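Local coordinates for protein probable aminotransferase (Pseudomonas aeruginosa, PDB 5YKT) that belongs to the class-III aminotransferases of the PLP-dependent clan and binds 4'-deoxy-4'-aminopyridoxal-5'-phosphate in its ligand pocket, at residues Glu226-Asn231 / Thr380-Arg385; Cys287-Ile292 / Ala337-Thr342. The protein carries 1 engineered substitution. All blocks are in the same frame, centred on the assembly; numbering follows the deposited sequence.

Contact 1 (Glu226-Asn231 / Thr380-Arg385); sequences EPFMTN and TRIGAR. With PMP (4'-deoxy-4'-aminopyridoxal-5'-phosphate), chain C.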
# COMPACT_ATOMS: atom_id res chain seq x y z
N GLU A 226 -13.77 -7.16 12.03
CA GLU A 226 -14.36 -8.11 11.10
C GLU A 226 -15.75 -8.47 11.64
O GLU A 226 -15.96 -8.46 12.85
CB GLU A 226 -13.54 -9.38 11.03
CG GLU A 226 -12.14 -9.24 10.47
CD GLU A 226 -11.51 -10.59 10.31
OE1 GLU A 226 -11.67 -11.18 9.23
OE2 GLU A 226 -10.91 -11.09 11.30
N PRO A 227 -16.69 -8.81 10.76
CA PRO A 227 -18.02 -9.25 11.25
C PRO A 227 -18.02 -10.66 11.83
O PRO A 227 -18.97 -11.06 12.53
CB PRO A 227 -18.89 -9.15 10.01
CG PRO A 227 -17.94 -9.40 8.86
CD PRO A 227 -16.61 -8.83 9.28
N PHE A 228 -16.96 -11.41 11.55
CA PHE A 228 -16.76 -12.77 11.97
C PHE A 228 -15.24 -12.83 12.03
O PHE A 228 -14.58 -12.56 11.01
CB PHE A 228 -17.36 -13.65 10.87
CG PHE A 228 -17.42 -15.11 11.17
CD1 PHE A 228 -16.28 -15.89 11.17
CD2 PHE A 228 -18.66 -15.74 11.34
CE1 PHE A 228 -16.35 -17.25 11.41
CE2 PHE A 228 -18.73 -17.11 11.58
CZ PHE A 228 -17.57 -17.86 11.60
N MET A 229 -14.64 -13.09 13.20
CA MET A 229 -13.18 -12.98 13.29
C MET A 229 -12.53 -14.16 12.58
O MET A 229 -13.02 -15.28 12.72
CB MET A 229 -12.69 -12.89 14.73
CG MET A 229 -13.32 -11.75 15.50
SD MET A 229 -12.70 -11.60 17.19
CE MET A 229 -11.05 -10.94 16.92
N THR A 230 -11.48 -13.90 11.82
CA THR A 230 -10.80 -14.92 11.03
C THR A 230 -9.30 -14.99 11.23
O THR A 230 -8.66 -15.82 10.61
CB THR A 230 -11.07 -14.74 9.51
OG1 THR A 230 -10.46 -13.52 9.08
CG2 THR A 230 -12.56 -14.74 9.23
N ASN A 231 -8.72 -14.15 12.10
CA ASN A 231 -7.29 -14.08 12.24
C ASN A 231 -6.77 -14.60 13.59
O ASN A 231 -5.67 -14.27 14.01
CB ASN A 231 -6.85 -12.65 11.98
CG ASN A 231 -6.84 -12.33 10.50
OD1 ASN A 231 -6.08 -12.94 9.76
ND2 ASN A 231 -7.65 -11.39 10.05
N THR A 380 -14.99 -24.86 11.60
CA THR A 380 -15.96 -23.84 11.27
C THR A 380 -15.81 -23.45 9.81
O THR A 380 -14.70 -23.49 9.27
CB THR A 380 -15.74 -22.61 12.17
OG1 THR A 380 -15.84 -23.03 13.56
CG2 THR A 380 -16.72 -21.49 11.85
N ARG A 381 -16.92 -23.09 9.17
CA ARG A 381 -16.91 -22.59 7.80
C ARG A 381 -17.68 -21.28 7.70
O ARG A 381 -18.78 -21.16 8.26
CB ARG A 381 -17.54 -23.62 6.85
CG ARG A 381 -17.64 -23.18 5.40
CD ARG A 381 -18.05 -24.30 4.49
NE ARG A 381 -19.47 -24.61 4.64
CZ ARG A 381 -20.48 -23.97 4.04
NH1 ARG A 381 -20.26 -22.96 3.20
NH2 ARG A 381 -21.73 -24.36 4.27
N ILE A 382 -17.11 -20.33 6.95
CA ILE A 382 -17.84 -19.16 6.48
C ILE A 382 -17.71 -19.13 4.97
O ILE A 382 -16.66 -18.78 4.41
CB ILE A 382 -17.39 -17.83 7.12
CG1 ILE A 382 -15.89 -17.61 7.10
CG2 ILE A 382 -17.87 -17.82 8.54
CD1 ILE A 382 -15.52 -16.18 7.48
N GLY A 383 -18.77 -19.61 4.31
CA GLY A 383 -18.78 -19.61 2.86
C GLY A 383 -17.69 -20.50 2.30
O GLY A 383 -17.69 -21.69 2.54
N ALA A 384 -16.76 -19.91 1.56
CA ALA A 384 -15.67 -20.65 0.92
C ALA A 384 -14.47 -20.95 1.82
O ALA A 384 -13.55 -21.65 1.39
CB ALA A 384 -15.20 -19.87 -0.30
N ARG A 385 -14.47 -20.41 3.04
CA ARG A 385 -13.32 -20.46 3.94
C ARG A 385 -13.62 -21.41 5.10
O ARG A 385 -14.62 -21.24 5.80
CB ARG A 385 -13.06 -19.05 4.47
CG ARG A 385 -11.75 -18.85 5.20
CD ARG A 385 -11.61 -17.43 5.73
NE ARG A 385 -10.27 -17.26 6.29
CZ ARG A 385 -9.19 -16.85 5.61
NH1 ARG A 385 -9.26 -16.45 4.34
NH2 ARG A 385 -8.02 -16.80 6.24
N1 PMP C . -8.03 -6.83 7.36
C2 PMP C . -8.10 -8.16 7.58
C2A PMP C . -9.31 -8.79 8.20
C3 PMP C . -6.97 -9.01 7.17
O3 PMP C . -6.99 -10.35 7.38
C4 PMP C . -5.78 -8.40 6.57
C4A PMP C . -4.63 -9.28 6.16
N4A PMP C . -5.12 -10.37 5.32
C5 PMP C . -5.83 -6.94 6.38
C6 PMP C . -6.95 -6.24 6.80
C5A PMP C . -4.65 -6.21 5.79
O4P PMP C . -4.47 -6.52 4.42
P PMP C . -3.05 -6.15 3.77
O1P PMP C . -2.02 -7.02 4.40
O2P PMP C . -2.90 -4.66 4.06
O3P PMP C . -3.25 -6.47 2.32
O HOH W 1 -9.00 -17.63 8.68
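The F228 ring is overlapped on one face by the CG2 methyl of I382, which lies near the ring centre, though the exact spacing is doubtful. The side chain reaches across because CG lies anti to the backbone N (chi1 -173°), which brings the far rim of the ring to T380, whose CG2 lies in the ring plane at the edge, 3.7 Å from F228 CZ. I382 has a second branch in use: its CD1 packs on T230 CG2 at 3.7 Å, the two side chains crossing at about a right angle.

T230 also links this apolar patch to the ligand side. Its OG1 donates to the syn lone pair of E226 OE1 at 2.6 Å, while its backbone N meets E226 OE2 from above the carboxylate plane at 2.9 Å (N-H...O 162°). Held at both oxygens, the carboxylate has its rotation restricted, and OE1 lies 3.5 Å from C2A of PMP. H262 ND1 is a further hydrogen-bond partner of T230 OG1. N231 ND2 donates to PMP O3 at 2.9 Å.

No direct hydrogen bond joins the segments; one water does so. It donates to T230 O at 2.7 Å and accepts from R385 NE at 2.7 Å, lying in the guanidinium plane at its edge. R385 NH1 is hydrogen-bonded to S85.

Paired backbone bonds between I382 and R385, closing a type II' turn with G383 at positive phi, identify a two-residue beta hairpin between strands 378-382 and 385-389. F228 and T230 belong to the loop after strand 220-225, so the hairpin packs on the same loop that lends E226 and N231 to the PMP pocket of this class-III aminotransferase.

Contact 2 (Cys287-Ile292 / Ala337-Thr342); sequences CIAGGI and AAMRAT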
# COMPACT_ATOMS: atom_id res chain seq x y z
N CYS A 287 -8.22 -9.11 -2.88
CA CYS A 287 -8.83 -10.16 -3.69
C CYS A 287 -9.55 -9.65 -4.95
O CYS A 287 -9.76 -10.40 -5.90
CB CYS A 287 -9.82 -10.98 -2.86
SG CYS A 287 -11.20 -10.06 -2.18
N ILE A 288 -9.94 -8.38 -4.94
CA ILE A 288 -10.74 -7.81 -6.03
C ILE A 288 -9.95 -7.33 -7.25
O ILE A 288 -10.56 -6.94 -8.23
CB ILE A 288 -11.62 -6.64 -5.51
CG1 ILE A 288 -10.78 -5.47 -5.01
CG2 ILE A 288 -12.58 -7.14 -4.44
CD1 ILE A 288 -11.59 -4.31 -4.46
N ALA A 289 -8.63 -7.34 -7.23
CA ALA A 289 -7.84 -6.77 -8.34
C ALA A 289 -6.72 -7.67 -8.87
O ALA A 289 -5.71 -7.20 -9.38
CB ALA A 289 -7.28 -5.41 -7.93
N GLY A 290 -6.92 -8.98 -8.78
CA GLY A 290 -6.10 -9.93 -9.50
C GLY A 290 -4.61 -9.97 -9.20
O GLY A 290 -3.82 -10.33 -10.08
N GLY A 291 -4.25 -9.63 -7.97
CA GLY A 291 -2.84 -9.54 -7.59
C GLY A 291 -2.22 -8.17 -7.66
O GLY A 291 -1.05 -7.98 -7.31
N ILE A 292 -2.98 -7.18 -8.13
CA ILE A 292 -2.53 -5.81 -8.05
C ILE A 292 -2.91 -5.33 -6.63
O ILE A 292 -4.07 -5.39 -6.26
CB ILE A 292 -3.22 -4.91 -9.07
CG1 ILE A 292 -2.98 -5.43 -10.50
CG2 ILE A 292 -2.73 -3.47 -8.94
CD1 ILE A 292 -4.00 -4.92 -11.44
N ALA A 337 -9.31 -1.55 -13.83
CA ALA A 337 -9.53 -2.54 -14.87
C ALA A 337 -9.68 -3.94 -14.28
O ALA A 337 -10.57 -4.68 -14.67
CB ALA A 337 -8.41 -2.53 -15.90
N ALA A 338 -8.79 -4.28 -13.35
CA ALA A 338 -8.83 -5.58 -12.71
C ALA A 338 -10.08 -5.77 -11.85
O ALA A 338 -10.70 -6.83 -11.85
CB ALA A 338 -7.57 -5.81 -11.89
N MET A 339 -10.46 -4.72 -11.11
CA MET A 339 -11.72 -4.74 -10.34
C MET A 339 -12.95 -4.94 -11.21
O MET A 339 -13.83 -5.73 -10.86
CB MET A 339 -11.89 -3.46 -9.52
CG MET A 339 -10.93 -3.35 -8.38
SD MET A 339 -11.19 -1.73 -7.61
CE MET A 339 -9.73 -1.71 -6.58
N ARG A 340 -13.01 -4.24 -12.34
CA ARG A 340 -14.15 -4.40 -13.23
C ARG A 340 -14.28 -5.86 -13.68
O ARG A 340 -15.35 -6.45 -13.62
CB ARG A 340 -14.03 -3.45 -14.41
CG ARG A 340 -15.14 -3.61 -15.40
CD ARG A 340 -15.12 -2.49 -16.40
NE ARG A 340 -16.27 -2.55 -17.28
CZ ARG A 340 -16.62 -1.57 -18.10
NH1 ARG A 340 -15.90 -0.45 -18.20
NH2 ARG A 340 -17.72 -1.70 -18.84
N ALA A 341 -13.17 -6.43 -14.12
CA ALA A 341 -13.17 -7.84 -14.55
C ALA A 341 -13.57 -8.77 -13.43
O ALA A 341 -14.36 -9.71 -13.64
CB ALA A 341 -11.82 -8.23 -15.09
N THR A 342 -13.06 -8.52 -12.23
CA THR A 342 -13.37 -9.39 -11.09
C THR A 342 -14.84 -9.33 -10.73
O THR A 342 -15.49 -10.38 -10.58
CB THR A 342 -12.50 -9.02 -9.89
OG1 THR A 342 -11.13 -9.18 -10.26
CG2 THR A 342 -12.80 -9.92 -8.71
O HOH W 2 -9.38 -10.62 -8.69
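The peptide joining I288 to A289 is the flat group at the centre, with M339 CA and CG to one side of its plane and T342 OG1 to the other. M339 CA is only modestly out of that plane and makes a CA-H...O contact with I288 O at 3.3 Å (angle at H 154°). T342 OG1, well out of the plane, sits 3.1 Å from the same I288 O and 2.9 Å from A338 O one turn back; with chi1 -60°, OG1 is beside the backbone N, and its single proton could serve either acceptor.

A water donates to C287 O and to T342 OG1, both at 2.8 Å, and accepts weakly from G290 N. Apolar contacts flank this polar strip. A338 CB meets A289 CB at 4.0 Å and I292 CD1 at 3.7 Å, while the extended M339 chain brings CE within 3.8 Å of I288 CD1.

The 289-292 segment is a type I' turn, with G290 and G291 at positive phi; G290 O and G291 O are hydrogen-bonded to S108 OG and N332 ND2 of the second subunit. A289 and A338, their CA atoms 4.6 Å apart, let helix 333-346 approach the loop backbone itself, where the water meets the carbonyl of buried C287 and T342 OG1 that of buried I288, its proton not settled.

Overall arrangement
Both contacts are buried, but the centre of contact 1 lies about 9 Å and that of contact 2 about 16 Å from the centre of the chain. They use different elements: contact 1 sets a loop after strand 220-225 against a hairpin of the three-stranded antiparallel sheet, whereas contact 2 sets the loop between strands 281-284 and 295-299 against helix 333-346. All three of those strands belong to the seven-stranded sheet. The contact centres are 22 Å apart and their nearest atoms about 9 Å, so they do not touch, although contact 2 is nested in the chain loop closed by contact 1. Contact 1 is side-chain driven and includes ligand-pocket residues; contact 2 is backbone-rich and reaches the second subunit.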